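Local coordinates for protein laccase (Botrytis aclada, PDB 3SQR) that oxidises phenolic substrates such as hydroquinones while reducing dioxygen to water at its copper centres, and probably takes part in lignin degradation, at residues 55-60 and 380-385; 474-479 and 489-494. All blocks are in the same frame, centred on the assembly; numbering follows the deposited sequence.

From the N terminus, the chain first passes through 55-60, a loop between strands 52-53 and 67-79. Some 320 residues later it returns at 380-385, on the way into strand 387-398, and contact 1 closes that long loop. Contact 2 opens only after contact 1 has closed: 474-479 and 489-494 meet across a short excursion leaving strand 472-478, so the two loops follow in series. Their centres are about 18 Å apart, yet the contacts touch. Val384 N lies 2.8 Å from Leu493 O, a probable hydrogen bond, and the side chains of Val384 and Val475 pack together. The N-terminal loop is thus joined through 380-385 to the C-terminal cupredoxin domain.

Contact 1. Residues 55-60 and 380-385; sequences DTNWYD and LALDVG
Leu380 and Leu382 reach from one loop to Asn57, Trp58 and Tyr59 of the other, an apolar contact with no hydrogen bond between the segments. Leu380 carries most of it. Its CG stands anti to the backbone N (chi1 -178°), which carries the branch toward 55-60; the turn about CB-CG then sets one methyl at the backbone of Asp55 and the other at Asn57 and Trp58. Leu380 CD1 sits 3.4 Å from the backbone Asp55 O. Leu380 CD2 lies 3.6 Å from Trp58 CZ3, meeting the indole obliquely. The same CD2 approaches the edge of the Tyr59 ring near its plane. Leu382 continues the row: its CD1 comes obliquely to the phenol ring, 3.6 Å from Tyr59 CE2, and its CD2 packs against Asn57 ND2 at 3.8 Å.

Polar bonds shape the loop from within. Asn57 OD1 accepts from Tyr59 N at 2.9 Å, the donor lying nearly along the C=O axis although the bond is bent at hydrogen (132°), and a weak bond from Asp60 N adds to it. These bonds hold the Asn57 carboxamide beside the leucines. At the far end of the phenol, Tyr59 OH is hydrogen-bonded to Asp471 and Arg498; Arg498 also binds Leu380 O, so one guanidinium links both segments. Asp55 OD1 bonds His379, immediately before Leu380.

Trp58 and Tyr59 also touch strand 293-300, placing the contact where the N-terminal loop meets parts of the second and third cupredoxin domains. The local motif is an Asx turn at Asn57, packed at the surface of a three-domain laccase, away from its copper sites.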
loop_
_atom_site.group_PDB
_atom_site.type_symbol
_atom_site.label_atom_id
_atom_site.label_comp_id
_atom_site.label_asym_id
_atom_site.label_seq_id
_atom_site.Cartn_x
_atom_site.Cartn_y
_atom_site.Cartn_z
ATOM N N ASP A 55 -22.836 1.903 -8.934
ATOM C CA ASP A 55 -23.102 0.721 -9.738
ATOM C C ASP A 55 -22.372 0.724 -11.083
ATOM O O ASP A 55 -22.402 -0.284 -11.854
ATOM C CB ASP A 55 -24.624 0.581 -9.932
ATOM C CG ASP A 55 -25.339 0.298 -8.637
ATOM O OD1 ASP A 55 -24.929 -0.640 -7.890
ATOM O OD2 ASP A 55 -26.292 0.998 -8.376
ATOM N N THR A 56 -21.680 1.814 -11.365
ATOM C CA THR A 56 -20.883 1.885 -12.558
ATOM C C THR A 56 -19.720 0.910 -12.516
ATOM O O THR A 56 -19.019 0.831 -11.496
ATOM C CB THR A 56 -20.373 3.307 -12.785
ATOM O OG1 THR A 56 -21.498 4.205 -12.835
ATOM C CG2 THR A 56 -19.512 3.404 -14.071
ATOM N N ASN A 57 -19.504 0.161 -13.602
ATOM C CA ASN A 57 -18.356 -0.711 -13.660
ATOM C C ASN A 57 -17.134 0.108 -14.037
ATOM O O ASN A 57 -16.872 0.349 -15.187
ATOM C CB ASN A 57 -18.554 -1.887 -14.627
ATOM C CG ASN A 57 -17.396 -2.881 -14.560
ATOM O OD1 ASN A 57 -16.287 -2.474 -14.322
ATOM N ND2 ASN A 57 -17.636 -4.162 -14.831
ATOM N N TRP A 58 -16.372 0.543 -13.020
ATOM C CA TRP A 58 -15.215 1.379 -13.246
ATOM C C TRP A 58 -14.028 0.699 -13.886
ATOM O O TRP A 58 -13.105 1.383 -14.271
ATOM C CB TRP A 58 -14.783 2.085 -11.956
ATOM C CG TRP A 58 -14.177 1.128 -10.965
ATOM C CD1 TRP A 58 -12.861 0.848 -10.826
ATOM C CD2 TRP A 58 -14.861 0.373 -9.956
ATOM N NE1 TRP A 58 -12.665 -0.060 -9.818
ATOM C CE2 TRP A 58 -13.879 -0.342 -9.239
ATOM C CE3 TRP A 58 -16.203 0.243 -9.580
ATOM C CZ2 TRP A 58 -14.194 -1.207 -8.201
ATOM C CZ3 TRP A 58 -16.516 -0.619 -8.537
ATOM C CH2 TRP A 58 -15.505 -1.323 -7.856
ATOM N N TYR A 59 -14.068 -0.640 -14.011
ATOM C CA TYR A 59 -13.072 -1.332 -14.786
ATOM C C TYR A 59 -13.308 -1.092 -16.273
ATOM O O TYR A 59 -12.370 -1.307 -17.043
ATOM C CB TYR A 59 -13.052 -2.853 -14.515
ATOM C CG TYR A 59 -12.808 -3.175 -13.055
ATOM C CD1 TYR A 59 -11.533 -3.166 -12.544
ATOM C CD2 TYR A 59 -13.888 -3.403 -12.190
ATOM C CE1 TYR A 59 -11.293 -3.416 -11.183
ATOM C CE2 TYR A 59 -13.691 -3.646 -10.875
ATOM C CZ TYR A 59 -12.393 -3.647 -10.355
ATOM O OH TYR A 59 -12.271 -3.865 -8.983
ATOM N N ASP A 60 -14.558 -0.829 -16.641
ATOM C CA ASP A 60 -14.956 -0.730 -18.029
ATOM C C ASP A 60 -15.306 0.665 -18.474
ATOM O O ASP A 60 -15.230 0.935 -19.662
ATOM C CB ASP A 60 -16.166 -1.640 -18.279
ATOM C CG ASP A 60 -15.847 -3.125 -18.107
ATOM O OD1 ASP A 60 -14.650 -3.540 -18.106
ATOM O OD2 ASP A 60 -16.832 -3.890 -17.972
ATOM N N LEU A 380 -20.130 -3.568 -6.414
ATOM C CA LEU A 380 -20.144 -4.002 -7.790
ATOM C C LEU A 380 -19.719 -5.464 -7.904
ATOM O O LEU A 380 -18.503 -5.832 -7.803
ATOM C CB LEU A 380 -19.264 -3.105 -8.668
ATOM C CG LEU A 380 -19.261 -3.473 -10.150
ATOM C CD1 LEU A 380 -20.320 -2.748 -10.925
ATOM C CD2 LEU A 380 -17.861 -3.142 -10.739
ATOM N N ALA A 381 -20.704 -6.338 -8.066
ATOM C CA ALA A 381 -20.470 -7.763 -8.037
ATOM C C ALA A 381 -19.858 -8.249 -9.336
ATOM O O ALA A 381 -20.358 -7.953 -10.437
ATOM C CB ALA A 381 -21.835 -8.549 -7.791
ATOM N N LEU A 382 -18.753 -8.972 -9.227
ATOM C CA LEU A 382 -18.088 -9.536 -10.407
ATOM C C LEU A 382 -17.659 -10.929 -10.096
ATOM O O LEU A 382 -17.277 -11.266 -8.933
ATOM C CB LEU A 382 -16.861 -8.671 -10.790
ATOM C CG LEU A 382 -17.118 -7.191 -11.152
ATOM C CD1 LEU A 382 -15.748 -6.518 -11.292
ATOM C CD2 LEU A 382 -17.938 -7.050 -12.410
ATOM N N ASP A 383 -17.647 -11.741 -11.141
ATOM C CA ASP A 383 -17.237 -13.123 -11.044
ATOM C C ASP A 383 -16.014 -13.453 -11.829
ATOM O O ASP A 383 -15.729 -12.851 -12.865
ATOM C CB ASP A 383 -18.364 -14.053 -11.531
ATOM C CG ASP A 383 -19.623 -13.924 -10.696
ATOM O OD1 ASP A 383 -19.609 -13.413 -9.553
ATOM O OD2 ASP A 383 -20.672 -14.363 -11.193
ATOM N N VAL A 384 -15.295 -14.452 -11.337
ATOM C CA VAL A 384 -14.061 -14.891 -11.920
ATOM C C VAL A 384 -14.508 -15.925 -12.945
ATOM O O VAL A 384 -15.246 -16.831 -12.606
ATOM C CB VAL A 384 -13.132 -15.548 -10.879
ATOM C CG1 VAL A 384 -11.862 -16.184 -11.540
ATOM C CG2 VAL A 384 -12.726 -14.502 -9.799
ATOM N N GLY A 385 -14.064 -15.742 -14.173
ATOM C CA GLY A 385 -14.428 -16.620 -15.263
ATOM C C GLY A 385 -13.453 -17.761 -15.388
ATOM O O GLY A 385 -12.703 -18.101 -14.449
#

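Contact 2. Residues 474-479 and 489-494; sequences IVAQET and AKFNLV
Val475 has CG1 anti to its carbonyl carbon (chi1 -56°), which puts CG2 between the backbone N and that carbon and turns it onto the ring of Phe491. The phenylalanine brings its ring to meet the methyl with CG beside the backbone N. CG2 of Val475 stands 3.8 Å from the centroid of the Phe491 ring, 18° off the normal, in a CH-pi contact over one face. It is displaced toward the rim, with Phe491 CG its nearest ring atom. Ala476 CB approaches the same ring obliquely, 3.8 Å from Phe491 CD1. The other methyl, Val475 CG1, lies against the backbone carbonyl of Asn492 and packs on Leu493 CD2 at 3.8 Å.

One backbone hydrogen bond fastens the two segments: Asn492 N donates to Val475 O at 2.8 Å, nearly straight at hydrogen (169°) and directed at a lone pair in the carbonyl plane. Phe491 CA also approaches Val475 O, at 3.3 Å, giving this carbonyl a second, CA-H...O contact. In the reverse direction Val475 CA comes within 3.4 Å of Asn492 O, which is buried here without a conventional hydrogen-bond partner. The Asn492 carboxamide turns along its own loop, ND2 donating to Val494 O from above the carbonyl plane.

A classic beta bulge, with Val475 and Ala476 set opposite the single residue Ala511, marks where strand 472-478 turns a corner beside strand 509-515. Val475 and Phe491 pack against Ala511 and against Val450 of strand 448-455. Phe491 also meets Tyr387 and Leu389 of strand 387-398, so the loop leading to strand 498-499 lays its aromatic ring across neighbouring strands of one sheet.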
loop_
_atom_site.group_PDB
_atom_site.type_symbol
_atom_site.label_atom_id
_atom_site.label_comp_id
_atom_site.label_asym_id
_atom_site.label_seq_id
_atom_site.Cartn_x
_atom_site.Cartn_y
_atom_site.Cartn_z
ATOM N N ILE A 474 -10.092 -12.468 -4.256
ATOM C CA ILE A 474 -9.601 -13.415 -3.269
ATOM C C ILE A 474 -10.480 -14.672 -3.346
ATOM O O ILE A 474 -11.521 -14.738 -2.701
ATOM C CB ILE A 474 -9.635 -12.830 -1.908
ATOM C CG1 ILE A 474 -8.871 -11.490 -1.860
ATOM C CG2 ILE A 474 -9.088 -13.852 -0.903
ATOM C CD1 ILE A 474 -8.738 -10.925 -0.388
ATOM N N VAL A 475 -10.085 -15.594 -4.197
ATOM C CA VAL A 475 -10.868 -16.829 -4.365
ATOM C C VAL A 475 -10.670 -17.813 -3.181
ATOM O O VAL A 475 -11.536 -18.633 -2.865
ATOM C CB VAL A 475 -10.703 -17.439 -5.725
ATOM C CG1 VAL A 475 -11.106 -16.307 -6.815
ATOM C CG2 VAL A 475 -9.350 -18.059 -6.001
ATOM N N ALA A 476 -9.571 -17.646 -2.478
ATOM C CA ALA A 476 -9.286 -18.425 -1.261
ATOM C C ALA A 476 -8.211 -17.709 -0.454
ATOM O O ALA A 476 -7.202 -17.243 -0.977
ATOM C CB ALA A 476 -8.780 -19.830 -1.630
ATOM N N GLN A 477 -8.402 -17.672 0.835
ATOM C CA GLN A 477 -7.369 -17.129 1.705
ATOM C C GLN A 477 -7.462 -18.061 2.915
ATOM O O GLN A 477 -8.349 -17.934 3.761
ATOM C CB GLN A 477 -7.706 -15.682 2.013
ATOM C CG GLN A 477 -6.701 -15.024 2.932
ATOM C CD GLN A 477 -7.060 -13.646 3.296
ATOM O OE1 GLN A 477 -8.143 -13.364 3.791
ATOM N NE2 GLN A 477 -6.116 -12.721 3.033
ATOM N N GLU A 478 -6.603 -19.049 2.917
ATOM C CA GLU A 478 -6.774 -20.220 3.757
ATOM C C GLU A 478 -5.566 -20.513 4.589
ATOM O O GLU A 478 -4.416 -20.503 4.085
ATOM C CB GLU A 478 -7.051 -21.447 2.874
ATOM C CG GLU A 478 -8.325 -21.330 2.057
ATOM C CD GLU A 478 -9.595 -21.390 2.866
ATOM O OE1 GLU A 478 -9.580 -22.079 3.893
ATOM O OE2 GLU A 478 -10.595 -20.743 2.458
ATOM N N THR A 479 -5.853 -20.882 5.836
ATOM C CA THR A 479 -4.843 -21.388 6.761
ATOM C C THR A 479 -4.844 -22.908 6.690
ATOM O O THR A 479 -5.386 -23.589 7.553
ATOM C CB THR A 479 -5.107 -20.904 8.159
ATOM O OG1 THR A 479 -6.460 -21.216 8.548
ATOM C CG2 THR A 479 -4.939 -19.406 8.174
ATOM N N ALA A 489 -11.456 -26.623 -6.053
ATOM C CA ALA A 489 -12.880 -26.790 -6.057
ATOM C C ALA A 489 -13.549 -26.018 -4.958
ATOM O O ALA A 489 -14.737 -25.807 -5.029
ATOM N N LYS A 490 -12.791 -25.610 -3.930
ATOM C CA LYS A 490 -13.309 -24.772 -2.877
ATOM C C LYS A 490 -13.116 -23.246 -3.084
ATOM O O LYS A 490 -13.595 -22.459 -2.281
ATOM C CB LYS A 490 -12.676 -25.182 -1.541
ATOM C CG LYS A 490 -13.221 -26.517 -0.982
ATOM C CD LYS A 490 -14.336 -26.262 0.082
ATOM C CE LYS A 490 -15.255 -27.477 0.338
ATOM N NZ LYS A 490 -16.219 -27.151 1.443
ATOM N N PHE A 491 -12.439 -22.837 -4.142
ATOM C CA PHE A 491 -12.362 -21.406 -4.523
ATOM C C PHE A 491 -13.732 -20.794 -4.624
ATOM O O PHE A 491 -14.683 -21.431 -5.151
ATOM C CB PHE A 491 -11.721 -21.252 -5.899
ATOM C CG PHE A 491 -10.289 -21.579 -5.957
ATOM C CD1 PHE A 491 -9.526 -21.755 -4.781
ATOM C CD2 PHE A 491 -9.644 -21.660 -7.193
ATOM C CE1 PHE A 491 -8.210 -22.020 -4.855
ATOM C CE2 PHE A 491 -8.306 -21.923 -7.251
ATOM C CZ PHE A 491 -7.583 -22.129 -6.073
ATOM N N ASN A 492 -13.864 -19.561 -4.145
ATOM C CA ASN A 492 -15.060 -18.796 -4.359
ATOM C C ASN A 492 -14.860 -17.888 -5.566
ATOM O O ASN A 492 -14.089 -16.929 -5.521
ATOM C CB ASN A 492 -15.391 -18.000 -3.116
ATOM C CG ASN A 492 -16.600 -17.092 -3.262
ATOM O OD1 ASN A 492 -16.749 -16.163 -2.462
ATOM N ND2 ASN A 492 -17.481 -17.359 -4.232
ATOM N N LEU A 493 -15.588 -18.182 -6.648
ATOM C CA LEU A 493 -15.471 -17.425 -7.894
ATOM C C LEU A 493 -16.575 -16.417 -8.122
ATOM O O LEU A 493 -16.517 -15.630 -9.075
ATOM C CB LEU A 493 -15.384 -18.406 -9.089
ATOM C CG LEU A 493 -14.299 -19.472 -8.984
ATOM C CD1 LEU A 493 -14.430 -20.489 -10.151
ATOM C CD2 LEU A 493 -12.855 -18.921 -8.972
ATOM N N VAL A 494 -17.529 -16.399 -7.216
ATOM C CA VAL A 494 -18.704 -15.573 -7.307
ATOM C C VAL A 494 -18.640 -14.398 -6.352
ATOM O O VAL A 494 -18.835 -14.531 -5.101
ATOM C CB VAL A 494 -20.002 -16.353 -6.970
ATOM C CG1 VAL A 494 -21.161 -15.436 -7.156
ATOM C CG2 VAL A 494 -20.106 -17.576 -7.907
#